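Local coordinates for pirin-like protein (Geobacillus kaustophilus, PDB 2P17) that is of unknown function but belongs to the pirin family of cupin-fold proteins and binds one iron ion per subunit, at residues A[73-78]-A[95-100]; A[58-63]-A[113-118]; A[153-158]-A[181-186]; A[147-152]-A[168-173]. All coordinates share one frame; numbering follows the deposited sequence.

How the interactions relate
Interactions 1 and 2 belong to the iron-bearing half of this two-cupin protein. Interactions 3 and 4 lie in the C-terminal half. Interactions 2 and 4 are buried antiparallel pairs with largely apolar packing, and interaction 4 adds a salt bridge. They touch where Val63 CG1 packs on the selenium of Met169 at 3.8 Å. Interaction 1 is also an antiparallel pair, but like interaction 3 it is only partly buried and relies more on polar side chains at turns. Waters bridge the segments in interactions 2 and 3. His99 of interaction 1 lies against Gln113 of interaction 2 beside the iron. Interactions 3 and 4 have centres about 9 Å apart, and their segments alternate along the chain.

Interaction 1 of 4, residues A[73-78]-A[95-100]; sequences HFDSKA and RGVVHK. With FE (Fe (III) ion), chain B.
His99 and Asp75 face each other as a non-hydrogen-bonded pair of two antiparallel strands in the N-terminal cupin domain. From strand 97-103, His99 NE2 binds the iron(III) ion at 1.9 Å. His57 is the second protein ligand seen, and Glu101 is a predicted one. His99 ND1 bonds to Glu101 OE2, which fixes the turn of the ring. His99 CB lies 3.3 Å from Phe74 O.

The next layer is His73. Its ND1 also bonds to Glu101 OE2, and its NE2 donates to Asp75 OD2 at 2.6 Å. This bond lies in the imidazole plane and uses the anti lone pair of the oxygen. Asp75 thus positions a histidine that in turn holds a neighbour of the iron ligand. Its chi1 of 71° sets the carboxylate between the backbone N and the carbonyl carbon, back toward His73 and the turn. There OD1 accepts from Lys77 N, an Asx turn, and from Ala78 N at 2.7 Å. A valine in place of Asp75 would probably leave His73 NE2 and both turn N-H groups without their acceptors, and His73 less firmly fixed.

Further out, backbone bonds join Phe74 and Lys100 in both directions, and Ser76 N donates to Val98 O. The Phe74 and Val98 side chains lie side by side, with Phe74 CE2 4.2 Å from Val98 CG2 and the methyl at the ring edge. Val97 CG2 packs on Ser76 OG at 3.3 Å. That same OG takes the N-H of Val98 at 3.0 Å, nearly straight at 172°.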
loop_
_atom_site.group_PDB
_atom_site.type_symbol
_atom_site.label_atom_id
_atom_site.label_comp_id
_atom_site.label_asym_id
_atom_site.label_seq_id
_atom_site.Cartn_x
_atom_site.Cartn_y
_atom_site.Cartn_z
ATOM N N HIS A 73 2.852 17.708 -1.892
ATOM C CA HIS A 73 1.819 17.439 -0.890
ATOM C C HIS A 73 1.518 18.675 -0.053
ATOM O O HIS A 73 2.423 19.413 0.344
ATOM C CB HIS A 73 2.250 16.312 0.043
ATOM C CG HIS A 73 1.400 16.203 1.269
ATOM N ND1 HIS A 73 0.186 15.556 1.267
ATOM C CD2 HIS A 73 1.573 16.682 2.525
ATOM C CE1 HIS A 73 -0.357 15.639 2.471
ATOM N NE2 HIS A 73 0.466 16.319 3.251
ATOM N N PHE A 74 0.238 18.894 0.221
ATOM C CA PHE A 74 -0.168 19.851 1.233
ATOM C C PHE A 74 -1.137 19.217 2.218
ATOM O O PHE A 74 -2.038 18.481 1.818
ATOM C CB PHE A 74 -0.833 21.080 0.595
ATOM C CG PHE A 74 -1.523 21.951 1.595
ATOM C CD1 PHE A 74 -0.791 22.847 2.363
ATOM C CD2 PHE A 74 -2.894 21.827 1.815
ATOM C CE1 PHE A 74 -1.424 23.638 3.330
ATOM C CE2 PHE A 74 -3.529 22.610 2.778
ATOM C CZ PHE A 74 -2.797 23.515 3.523
ATOM N N ASP A 75 -0.967 19.528 3.500
ATOM C CA ASP A 75 -2.051 19.337 4.457
ATOM C C ASP A 75 -2.086 20.468 5.494
ATOM O O ASP A 75 -1.094 21.166 5.719
ATOM C CB ASP A 75 -1.992 17.943 5.113
ATOM C CG ASP A 75 -0.843 17.798 6.077
ATOM O OD1 ASP A 75 -0.942 18.341 7.199
ATOM O OD2 ASP A 75 0.157 17.143 5.709
ATOM N N SER A 76 -3.250 20.641 6.113
ATOM C CA SER A 76 -3.494 21.769 7.010
ATOM C C SER A 76 -2.933 21.604 8.415
ATOM O O SER A 76 -3.082 22.502 9.244
ATOM C CB SER A 76 -4.984 22.089 7.071
ATOM O OG SER A 76 -5.733 20.973 7.539
ATOM N N LYS A 77 -2.279 20.472 8.670
ATOM C CA LYS A 77 -1.548 20.285 9.913
ATOM C C LYS A 77 -0.075 20.645 9.736
ATOM O O LYS A 77 0.450 21.504 10.454
ATOM C CB LYS A 77 -1.705 18.843 10.444
ATOM C CG LYS A 77 -0.971 18.553 11.763
ATOM C CD LYS A 77 -1.583 19.341 12.909
ATOM C CE LYS A 77 -1.063 18.871 14.265
ATOM N NZ LYS A 77 0.330 19.327 14.519
ATOM N N ALA A 78 0.576 20.001 8.767
ATOM C CA ALA A 78 2.026 20.095 8.597
ATOM C C ALA A 78 2.483 21.009 7.454
ATOM O O ALA A 78 3.663 21.370 7.372
ATOM C CB ALA A 78 2.629 18.701 8.439
ATOM N N ARG A 95 -9.207 13.519 13.778
ATOM C CA ARG A 95 -10.317 14.459 13.992
ATOM C C ARG A 95 -10.622 15.338 12.768
ATOM O O ARG A 95 -11.752 15.805 12.605
ATOM C CB ARG A 95 -10.077 15.322 15.233
ATOM C CG ARG A 95 -8.878 16.241 15.156
ATOM C CD ARG A 95 -8.671 16.985 16.482
ATOM N NE ARG A 95 -8.351 16.066 17.571
ATOM C CZ ARG A 95 -7.783 16.430 18.714
ATOM N NH2 ARG A 95 -7.520 15.518 19.637
ATOM N N GLY A 96 -9.622 15.549 11.918
ATOM C CA GLY A 96 -9.858 16.209 10.648
ATOM C C GLY A 96 -8.675 16.983 10.122
ATOM O O GLY A 96 -7.928 17.600 10.887
ATOM N N VAL A 97 -8.507 16.940 8.799
ATOM C CA VAL A 97 -7.452 17.686 8.125
ATOM C C VAL A 97 -7.907 17.910 6.690
ATOM O O VAL A 97 -8.747 17.155 6.190
ATOM C CB VAL A 97 -6.105 16.887 8.168
ATOM C CG1 VAL A 97 -6.109 15.690 7.197
ATOM C CG2 VAL A 97 -4.909 17.784 7.931
ATOM N N VAL A 98 -7.400 18.959 6.038
ATOM C CA VAL A 98 -7.555 19.045 4.583
ATOM C C VAL A 98 -6.226 18.756 3.923
ATOM O O VAL A 98 -5.165 18.981 4.510
ATOM C CB VAL A 98 -8.128 20.404 4.054
ATOM C CG1 VAL A 98 -9.557 20.635 4.566
ATOM C CG2 VAL A 98 -7.230 21.567 4.402
ATOM N N HIS A 99 -6.290 18.251 2.698
ATOM C CA HIS A 99 -5.076 17.975 1.949
ATOM C C HIS A 99 -5.269 18.212 0.459
ATOM O O HIS A 99 -6.398 18.302 -0.031
ATOM C CB HIS A 99 -4.629 16.526 2.201
ATOM C CG HIS A 99 -5.312 15.523 1.329
ATOM N ND1 HIS A 99 -4.636 14.759 0.400
ATOM C CD2 HIS A 99 -6.615 15.175 1.228
ATOM C CE1 HIS A 99 -5.493 13.971 -0.225
ATOM N NE2 HIS A 99 -6.703 14.206 0.257
ATOM N N LYS A 100 -4.156 18.288 -0.262
ATOM C CA LYS A 100 -4.174 18.285 -1.727
ATOM C C LYS A 100 -2.870 17.680 -2.216
ATOM O O LYS A 100 -1.800 18.012 -1.706
ATOM C CB LYS A 100 -4.324 19.699 -2.288
ATOM C CG LYS A 100 -4.280 19.766 -3.805
ATOM C CD LYS A 100 -4.594 21.167 -4.307
ATOM C CE LYS A 100 -4.062 21.343 -5.725
ATOM N NZ LYS A 100 -4.854 22.320 -6.520
HETATM FE FE FE B . -8.081 13.061 -0.437
#

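Interaction 2 of 4, residues A[58-63]-A[113-118]; sequences RGIETV and QLWVNL
Glu61 and Val116 are tied by two short, nearly straight backbone bonds, with Glu61 N to Val116 O at 2.8 Å. They form a hydrogen-bonded pair in an antiparallel sheet of the N-terminal cupin domain. Val63 and Leu114 repeat this pair of backbone hydrogen bonds two residues on. Beyond the strand end a weak bond runs from Leu118 N to Gly59 O. Lys123 NZ also reaches Gly59 O, and it bonds to Asn117 OD1 and Leu118 O as well.

The side chains split between two faces. Trp115 and Thr62 share one. Ile60 starts away from the partner strand, but its chi1 of 68° and extended chi2 bring CD1 back over the indole. CD1 sits 3.9 Å from the centroid of the six-membered ring, 20° off the normal, a CH-pi contact. Thr62 runs alongside Trp115, with CG2 3.6 Å from CD1 of the indole. The indole also meets the ring of His57, an iron ligand, so this face backs the metal site. Thr62 CB touches Gln113 NE2 at 3.8 Å, while Gln113 OE1 bonds to Thr64 OG1.

Glu61, Val63, Leu114 and Val116 occupy the other face. Val63 CG2 and Val116 CG2 meet diagonally across the strands at 4.2 Å. Leu118 crosses Glu61 at about a right angle, with Leu118 CD2 3.8 Å from Glu61 CG. In the buried carboxylate, Thr92 OG1 bonds to OE2, and OE1 takes a water and a weak bond from Trp90 NE1. That water donates to Glu61 OE1 at 2.8 Å and to Asn117 O at 3.1 Å.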
loop_
_atom_site.group_PDB
_atom_site.type_symbol
_atom_site.label_atom_id
_atom_site.label_comp_id
_atom_site.label_asym_id
_atom_site.label_seq_id
_atom_site.Cartn_x
_atom_site.Cartn_y
_atom_site.Cartn_z
ATOM N N ARG A 58 -11.538 12.806 7.525
ATOM C CA ARG A 58 -11.560 12.542 8.959
ATOM C C ARG A 58 -11.777 11.067 9.233
ATOM O O ARG A 58 -12.400 10.371 8.436
ATOM C CB ARG A 58 -12.602 13.414 9.688
ATOM C CG ARG A 58 -14.064 13.183 9.340
ATOM C CD ARG A 58 -14.946 14.240 10.023
ATOM N NE ARG A 58 -16.371 13.984 9.811
ATOM N NH1 ARG A 58 -16.425 14.735 12.956
ATOM N N GLY A 59 -11.216 10.595 10.343
ATOM C CA GLY A 59 -11.494 9.242 10.813
ATOM C C GLY A 59 -10.797 8.126 10.050
ATOM O O GLY A 59 -11.146 6.952 10.210
ATOM N N ILE A 60 -9.821 8.498 9.218
ATOM C CA ILE A 60 -9.082 7.552 8.370
ATOM C C ILE A 60 -7.621 7.968 8.314
ATOM O O ILE A 60 -7.250 9.035 8.815
ATOM C CB ILE A 60 -9.652 7.472 6.917
ATOM C CG1 ILE A 60 -9.419 8.778 6.139
ATOM C CG2 ILE A 60 -11.128 7.048 6.934
ATOM C CD1 ILE A 60 -9.726 8.637 4.628
ATOM N N GLU A 61 -6.796 7.094 7.746
ATOM C CA GLU A 61 -5.460 7.456 7.284
ATOM C C GLU A 61 -5.382 7.248 5.776
ATOM O O GLU A 61 -6.058 6.380 5.222
ATOM C CB GLU A 61 -4.381 6.605 7.948
ATOM C CG GLU A 61 -4.463 6.565 9.466
ATOM C CD GLU A 61 -3.255 5.875 10.046
ATOM O OE1 GLU A 61 -3.165 4.628 9.916
ATOM O OE2 GLU A 61 -2.380 6.564 10.590
ATOM N N THR A 62 -4.562 8.052 5.108
ATOM C CA THR A 62 -4.267 7.809 3.699
ATOM C C THR A 62 -2.781 7.560 3.535
ATOM O O THR A 62 -1.957 8.170 4.227
ATOM C CB THR A 62 -4.690 8.956 2.785
ATOM O OG1 THR A 62 -3.923 10.120 3.092
ATOM C CG2 THR A 62 -6.179 9.268 2.960
ATOM N N VAL A 63 -2.443 6.643 2.634
ATOM C CA VAL A 63 -1.050 6.279 2.405
ATOM C C VAL A 63 -0.798 6.326 0.919
ATOM O O VAL A 63 -1.438 5.581 0.167
ATOM C CB VAL A 63 -0.741 4.875 2.935
ATOM C CG1 VAL A 63 0.741 4.572 2.748
ATOM C CG2 VAL A 63 -1.080 4.764 4.430
ATOM N N GLN A 113 -3.002 5.257 -3.935
ATOM C CA GLN A 113 -3.536 5.899 -2.739
ATOM C C GLN A 113 -4.390 4.918 -1.943
ATOM O O GLN A 113 -5.459 4.525 -2.401
ATOM C CB GLN A 113 -4.378 7.116 -3.133
ATOM C CG GLN A 113 -4.933 7.899 -1.965
ATOM C CD GLN A 113 -3.934 8.889 -1.414
ATOM O OE1 GLN A 113 -2.724 8.690 -1.505
ATOM N NE2 GLN A 113 -4.434 9.968 -0.839
ATOM N N LEU A 114 -3.909 4.550 -0.759
ATOM C CA LEU A 114 -4.585 3.601 0.125
ATOM C C LEU A 114 -5.292 4.343 1.251
ATOM O O LEU A 114 -4.750 5.311 1.784
ATOM C CB LEU A 114 -3.529 2.664 0.721
ATOM C CG LEU A 114 -3.988 1.617 1.720
ATOM C CD1 LEU A 114 -4.577 0.416 0.977
ATOM C CD2 LEU A 114 -2.821 1.186 2.606
ATOM N N TRP A 115 -6.506 3.911 1.587
ATOM C CA TRP A 115 -7.171 4.398 2.800
ATOM C C TRP A 115 -7.188 3.310 3.834
ATOM O O TRP A 115 -7.520 2.153 3.544
ATOM C CB TRP A 115 -8.614 4.799 2.515
ATOM C CG TRP A 115 -8.794 6.050 1.716
ATOM C CD1 TRP A 115 -7.835 6.744 1.029
ATOM C CD2 TRP A 115 -10.030 6.735 1.492
ATOM N NE1 TRP A 115 -8.400 7.837 0.405
ATOM C CE2 TRP A 115 -9.746 7.851 0.672
ATOM C CE3 TRP A 115 -11.350 6.521 1.921
ATOM C CZ2 TRP A 115 -10.744 8.755 0.263
ATOM C CZ3 TRP A 115 -12.343 7.418 1.506
ATOM C CH2 TRP A 115 -12.027 8.519 0.690
ATOM N N VAL A 116 -6.831 3.694 5.056
ATOM C CA VAL A 116 -6.841 2.768 6.189
ATOM C C VAL A 116 -7.855 3.282 7.198
ATOM O O VAL A 116 -7.862 4.469 7.527
ATOM C CB VAL A 116 -5.462 2.689 6.858
ATOM C CG1 VAL A 116 -5.439 1.579 7.915
ATOM C CG2 VAL A 116 -4.350 2.463 5.837
ATOM N N ASN A 117 -8.728 2.410 7.684
ATOM C CA ASN A 117 -9.703 2.837 8.684
ATOM C C ASN A 117 -9.025 3.099 10.020
ATOM O O ASN A 117 -8.024 2.464 10.352
ATOM C CB ASN A 117 -10.771 1.761 8.854
ATOM C CG ASN A 117 -12.044 2.296 9.468
ATOM O OD1 ASN A 117 -12.254 3.507 9.548
ATOM N ND2 ASN A 117 -12.923 1.380 9.887
ATOM N N LEU A 118 -9.566 4.054 10.772
ATOM C CA LEU A 118 -9.202 4.222 12.178
ATOM C C LEU A 118 -10.287 3.590 13.040
ATOM O O LEU A 118 -11.482 3.798 12.782
ATOM C CB LEU A 118 -9.050 5.698 12.554
ATOM C CG LEU A 118 -7.840 6.467 11.992
ATOM C CD1 LEU A 118 -7.952 7.956 12.252
ATOM C CD2 LEU A 118 -6.559 5.952 12.603
HETATM O O HOH W 1 -5.148 3.241 11.341
#

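Interaction 3 of 4, residues A[153-158]-A[181-186]; sequences SSKGVK and VQDLPG
Gln182 reaches from strand 179-185 of the C-terminal cupin domain to a tight beta hairpin, whose type I' turn runs from Ser154 to Val157. Its CB points away from the hairpin. CG stands anti to the backbone N, and a bend at chi2 of 69° swings the amide back across the gap. CD then lies 3.4 Å from Ser154 OG. OE1 accepts the Ser154 hydroxyl at 2.6 Å, with the donor tilted out of the carbonyl plane. NE2 donates to Ser153 O at 3.1 Å, in the plane of both groups and on a lone pair. It also donates to Asp183 O at 2.9 Å. Three bonds therefore fix the amide's rotation. Arg140 NH1 adds a second partner for Ser154 OG.

Asp183 points toward the hairpin. Its OD1 takes Lys155 N at 2.7 Å, on the syn side but 30° out of the carboxylate plane. This satisfies an N-H within the turn. The Lys155 chain bends at chi2 and crosses Val181 obliquely, where Lys155 CE meets Val181 CG1 at 3.9 Å. Its NZ pairs with Glu226 in a salt bridge rather than with Asp183. Two waters bridge the segments. One accepts from Gly156 N, bonds to Ser153 OG, and donates to Asp183 OD2 at 2.6 Å.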
loop_
_atom_site.group_PDB
_atom_site.type_symbol
_atom_site.label_atom_id
_atom_site.label_comp_id
_atom_site.label_asym_id
_atom_site.label_seq_id
_atom_site.Cartn_x
_atom_site.Cartn_y
_atom_site.Cartn_z
ATOM N N SER A 153 6.697 -4.849 9.614
ATOM C CA SER A 153 7.941 -5.613 9.616
ATOM C C SER A 153 7.994 -6.715 8.586
ATOM O O SER A 153 6.966 -7.182 8.094
ATOM C CB SER A 153 8.171 -6.234 10.988
ATOM O OG SER A 153 7.174 -7.200 11.238
ATOM N N SER A 154 9.215 -7.124 8.282
ATOM C CA SER A 154 9.437 -8.235 7.380
ATOM C C SER A 154 10.604 -9.022 7.954
ATOM O O SER A 154 11.725 -8.520 8.005
ATOM C CB SER A 154 9.743 -7.710 5.982
ATOM O OG SER A 154 9.748 -8.752 5.012
ATOM N N LYS A 155 10.312 -10.247 8.386
ATOM C CA LYS A 155 11.280 -11.118 9.085
ATOM C C LYS A 155 12.054 -10.334 10.157
ATOM O O LYS A 155 13.281 -10.432 10.273
ATOM C CB LYS A 155 12.228 -11.812 8.098
ATOM C CG LYS A 155 11.543 -12.712 7.081
ATOM C CD LYS A 155 11.204 -14.046 7.672
ATOM C CE LYS A 155 10.614 -14.984 6.632
ATOM N NZ LYS A 155 10.576 -16.354 7.194
ATOM N N GLY A 156 11.320 -9.545 10.937
ATOM C CA GLY A 156 11.902 -8.828 12.072
ATOM C C GLY A 156 12.517 -7.481 11.727
ATOM O O GLY A 156 12.880 -6.729 12.631
ATOM N N VAL A 157 12.656 -7.172 10.438
ATOM C CA VAL A 157 13.108 -5.831 10.009
ATOM C C VAL A 157 11.912 -4.886 10.095
ATOM O O VAL A 157 10.903 -5.081 9.404
ATOM C CB VAL A 157 13.731 -5.838 8.591
ATOM C CG1 VAL A 157 14.146 -4.428 8.138
ATOM C CG2 VAL A 157 14.958 -6.762 8.560
ATOM N N LYS A 158 12.034 -3.872 10.952
ATOM C CA LYS A 158 10.890 -3.051 11.368
ATOM C C LYS A 158 11.060 -1.607 10.936
ATOM O O LYS A 158 12.081 -0.990 11.222
ATOM C CB LYS A 158 10.746 -3.117 12.891
ATOM C CG LYS A 158 9.711 -2.180 13.481
ATOM C CD LYS A 158 9.533 -2.436 14.966
ATOM N N VAL A 181 10.137 -14.764 0.898
ATOM C CA VAL A 181 9.061 -15.071 1.832
ATOM C C VAL A 181 8.734 -13.846 2.679
ATOM O O VAL A 181 9.644 -13.209 3.241
ATOM C CB VAL A 181 9.471 -16.221 2.786
ATOM C CG1 VAL A 181 8.384 -16.500 3.790
ATOM C CG2 VAL A 181 9.783 -17.486 1.998
ATOM N N GLN A 182 7.447 -13.516 2.764
ATOM C CA GLN A 182 6.960 -12.516 3.717
ATOM C C GLN A 182 6.151 -13.188 4.836
ATOM O O GLN A 182 5.191 -13.916 4.557
ATOM C CB GLN A 182 6.100 -11.480 2.999
ATOM C CG GLN A 182 5.442 -10.481 3.944
ATOM C CD GLN A 182 6.423 -9.535 4.608
ATOM O OE1 GLN A 182 7.377 -9.081 3.981
ATOM N NE2 GLN A 182 6.188 -9.225 5.876
ATOM N N ASP A 183 6.530 -12.921 6.086
ATOM C CA ASP A 183 5.782 -13.390 7.266
ATOM C C ASP A 183 4.621 -12.460 7.583
ATOM O O ASP A 183 4.745 -11.240 7.458
ATOM C CB ASP A 183 6.695 -13.488 8.492
ATOM C CG ASP A 183 7.421 -12.184 8.783
ATOM O OD1 ASP A 183 7.996 -11.594 7.843
ATOM O OD2 ASP A 183 7.410 -11.749 9.955
ATOM N N LEU A 184 3.491 -13.038 7.989
ATOM C CA LEU A 184 2.343 -12.251 8.427
ATOM C C LEU A 184 1.670 -12.924 9.597
ATOM O O LEU A 184 1.494 -14.134 9.581
ATOM C CB LEU A 184 1.302 -12.135 7.309
ATOM C CG LEU A 184 1.700 -11.334 6.074
ATOM C CD1 LEU A 184 0.628 -11.524 5.022
ATOM C CD2 LEU A 184 1.896 -9.843 6.413
ATOM N N PRO A 185 1.273 -12.145 10.618
ATOM C CA PRO A 185 0.441 -12.716 11.689
ATOM C C PRO A 185 -0.852 -13.263 11.089
ATOM O O PRO A 185 -1.378 -12.690 10.129
ATOM C CB PRO A 185 0.159 -11.521 12.588
ATOM C CG PRO A 185 1.323 -10.573 12.323
ATOM C CD PRO A 185 1.621 -10.734 10.868
ATOM N N GLY A 186 -1.357 -14.359 11.641
ATOM C CA GLY A 186 -2.500 -15.049 11.035
ATOM C C GLY A 186 -3.768 -14.219 10.890
ATOM O O GLY A 186 -4.573 -14.445 9.970
HETATM O O HOH W 2 8.435 -9.626 11.150
HETATM O O HOH W 3 4.497 -8.294 9.176
#

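Interaction 4 of 4, residues A[147-152]-A[168-173]; sequences IRVFSG and TMVEMI
A classic beta bulge interrupts this antiparallel strand pair in the C-terminal cupin half of the protein. Phe150 and Ser151 both face Met169, a selenomethionine, and its carbonyl O accepts from both. Phe150 N lies 2.8 Å from Met169 O, and Ser151 N makes the longer bond at 3.2 Å. Met169 N returns a bond to Ser151 O. Ahead of the bulge Arg148 and Glu171 form a regular hydrogen-bonded pair.

Their side chains run beside each other on one face. Arg148 NH1 meets Glu171 OE1 at 2.9 Å in a salt bridge. The oxygen lies near the guanidinium plane, but NH1 comes from above the carboxylate plane, and the two planes are 73° apart. A bend at chi3 of -69° in the arginine turns NH1 toward the acid. A leucine in place of Arg148 would probably leave Glu171 OE1 without this charged mate. Glu171 OE2 has its own partners, Arg236 and Tyr65. Phe150 lies alongside the glutamate, with CE2 at its ring edge 4.0 Å from Glu171 CB. Phe150 CB touches the selenium of Met169 at 4.2 Å.

The opposite face is apolar. Ile147 CG2 packs on Val170 CB at 3.8 Å, and its CG1 reaches Met172 CG.

Strand 139-142 flanks the first strand of the pair, and strand 235-242 flanks the second. Phe150 and Met169 pack against strand 88-92 of the N-terminal half, while Ile147 and Met172 face strand 179-185.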
loop_
_atom_site.group_PDB
_atom_site.type_symbol
_atom_site.label_atom_id
_atom_site.label_comp_id
_atom_site.label_asym_id
_atom_site.label_seq_id
_atom_site.Cartn_x
_atom_site.Cartn_y
_atom_site.Cartn_z
ATOM N N ILE A 147 13.687 -6.228 0.017
ATOM C CA ILE A 147 12.369 -6.008 0.595
ATOM C C ILE A 147 12.495 -4.759 1.454
ATOM O O ILE A 147 13.136 -4.789 2.512
ATOM C CB ILE A 147 11.891 -7.210 1.438
ATOM C CG1 ILE A 147 11.880 -8.488 0.584
ATOM C CG2 ILE A 147 10.503 -6.931 2.023
ATOM C CD1 ILE A 147 13.130 -9.336 0.767
ATOM N N ARG A 148 11.909 -3.661 0.976
ATOM C CA ARG A 148 11.980 -2.364 1.646
ATOM C C ARG A 148 10.734 -2.211 2.497
ATOM O O ARG A 148 9.621 -2.383 2.021
ATOM C CB ARG A 148 12.063 -1.246 0.609
ATOM C CG ARG A 148 12.303 0.129 1.184
ATOM C CD ARG A 148 12.577 1.117 0.069
ATOM N NE ARG A 148 13.872 0.871 -0.573
ATOM C CZ ARG A 148 14.061 0.301 -1.767
ATOM N NH1 ARG A 148 13.046 -0.137 -2.534
ATOM N NH2 ARG A 148 15.310 0.156 -2.192
ATOM N N VAL A 149 10.929 -1.915 3.774
ATOM C CA VAL A 149 9.829 -1.905 4.723
ATOM C C VAL A 149 9.385 -0.463 4.970
ATOM O O VAL A 149 10.110 0.318 5.580
ATOM C CB VAL A 149 10.211 -2.593 6.058
ATOM C CG1 VAL A 149 8.984 -2.741 6.951
ATOM C CG2 VAL A 149 10.855 -3.956 5.789
ATOM N N PHE A 150 8.180 -0.124 4.512
ATOM C CA PHE A 150 7.608 1.207 4.721
ATOM C C PHE A 150 6.783 1.301 5.991
ATOM O O PHE A 150 6.632 2.384 6.559
ATOM C CB PHE A 150 6.775 1.636 3.515
ATOM C CG PHE A 150 7.608 2.085 2.353
ATOM C CD1 PHE A 150 8.091 3.382 2.312
ATOM C CD2 PHE A 150 7.929 1.208 1.314
ATOM C CE1 PHE A 150 8.864 3.825 1.252
ATOM C CE2 PHE A 150 8.714 1.647 0.234
ATOM C CZ PHE A 150 9.186 2.952 0.215
ATOM N N SER A 151 6.255 0.162 6.429
ATOM C CA SER A 151 5.491 0.085 7.675
ATOM C C SER A 151 5.487 -1.344 8.163
ATOM O O SER A 151 5.518 -2.282 7.361
ATOM C CB SER A 151 4.056 0.567 7.457
ATOM O OG SER A 151 3.367 0.679 8.697
ATOM N N GLY A 152 5.454 -1.523 9.484
ATOM C CA GLY A 152 5.407 -2.862 10.051
ATOM C C GLY A 152 6.738 -3.555 9.910
ATOM O O GLY A 152 7.791 -2.937 10.085
ATOM N N THR A 168 1.529 -3.707 7.807
ATOM C CA THR A 168 2.780 -4.059 7.157
ATOM C C THR A 168 2.691 -3.666 5.693
ATOM O O THR A 168 1.766 -4.079 4.991
ATOM C CB THR A 168 3.082 -5.543 7.335
ATOM O OG1 THR A 168 3.484 -5.761 8.697
ATOM C CG2 THR A 168 4.182 -6.018 6.374
HETATM N N MSE A 169 3.628 -2.833 5.260
HETATM C CA MSE A 169 3.693 -2.378 3.881
HETATM C C MSE A 169 5.127 -2.515 3.428
HETATM O O MSE A 169 6.028 -1.902 4.005
HETATM C CB MSE A 169 3.238 -0.926 3.743
HETATM C CG MSE A 169 3.327 -0.417 2.310
HETATM SE SE MSE A 169 2.809 1.460 2.258
HETATM C CE MSE A 169 3.079 1.786 0.356
ATOM N N VAL A 170 5.331 -3.376 2.434
ATOM C CA VAL A 170 6.663 -3.649 1.941
ATOM C C VAL A 170 6.724 -3.565 0.429
ATOM O O VAL A 170 5.763 -3.909 -0.269
ATOM C CB VAL A 170 7.200 -5.037 2.394
ATOM C CG1 VAL A 170 7.285 -5.149 3.933
ATOM C CG2 VAL A 170 6.392 -6.184 1.810
ATOM N N GLU A 171 7.848 -3.080 -0.069
ATOM C CA GLU A 171 8.119 -3.085 -1.495
ATOM C C GLU A 171 9.155 -4.159 -1.810
ATOM O O GLU A 171 10.249 -4.154 -1.240
ATOM C CB GLU A 171 8.616 -1.715 -1.928
ATOM C CG GLU A 171 8.910 -1.606 -3.418
ATOM C CD GLU A 171 9.485 -0.267 -3.764
ATOM O OE1 GLU A 171 10.176 0.300 -2.896
ATOM O OE2 GLU A 171 9.264 0.198 -4.898
HETATM N N MSE A 172 8.806 -5.068 -2.714
HETATM C CA MSE A 172 9.721 -6.131 -3.116
HETATM C C MSE A 172 10.200 -5.912 -4.526
HETATM O O MSE A 172 9.397 -5.639 -5.420
HETATM C CB MSE A 172 9.045 -7.492 -3.048
HETATM C CG MSE A 172 8.498 -7.836 -1.709
HETATM SE SE MSE A 172 7.957 -9.683 -1.759
HETATM C CE MSE A 172 6.823 -9.602 -0.332
ATOM N N ILE A 173 11.511 -6.020 -4.705
ATOM C CA ILE A 173 12.128 -6.051 -6.024
ATOM C C ILE A 173 12.870 -7.381 -6.086
ATOM O O ILE A 173 13.794 -7.626 -5.301
ATOM C CB ILE A 173 13.092 -4.885 -6.252
ATOM C CG1 ILE A 173 12.364 -3.535 -6.090
ATOM C CG2 ILE A 173 13.699 -4.995 -7.650
ATOM C CD1 ILE A 173 13.285 -2.298 -6.154
#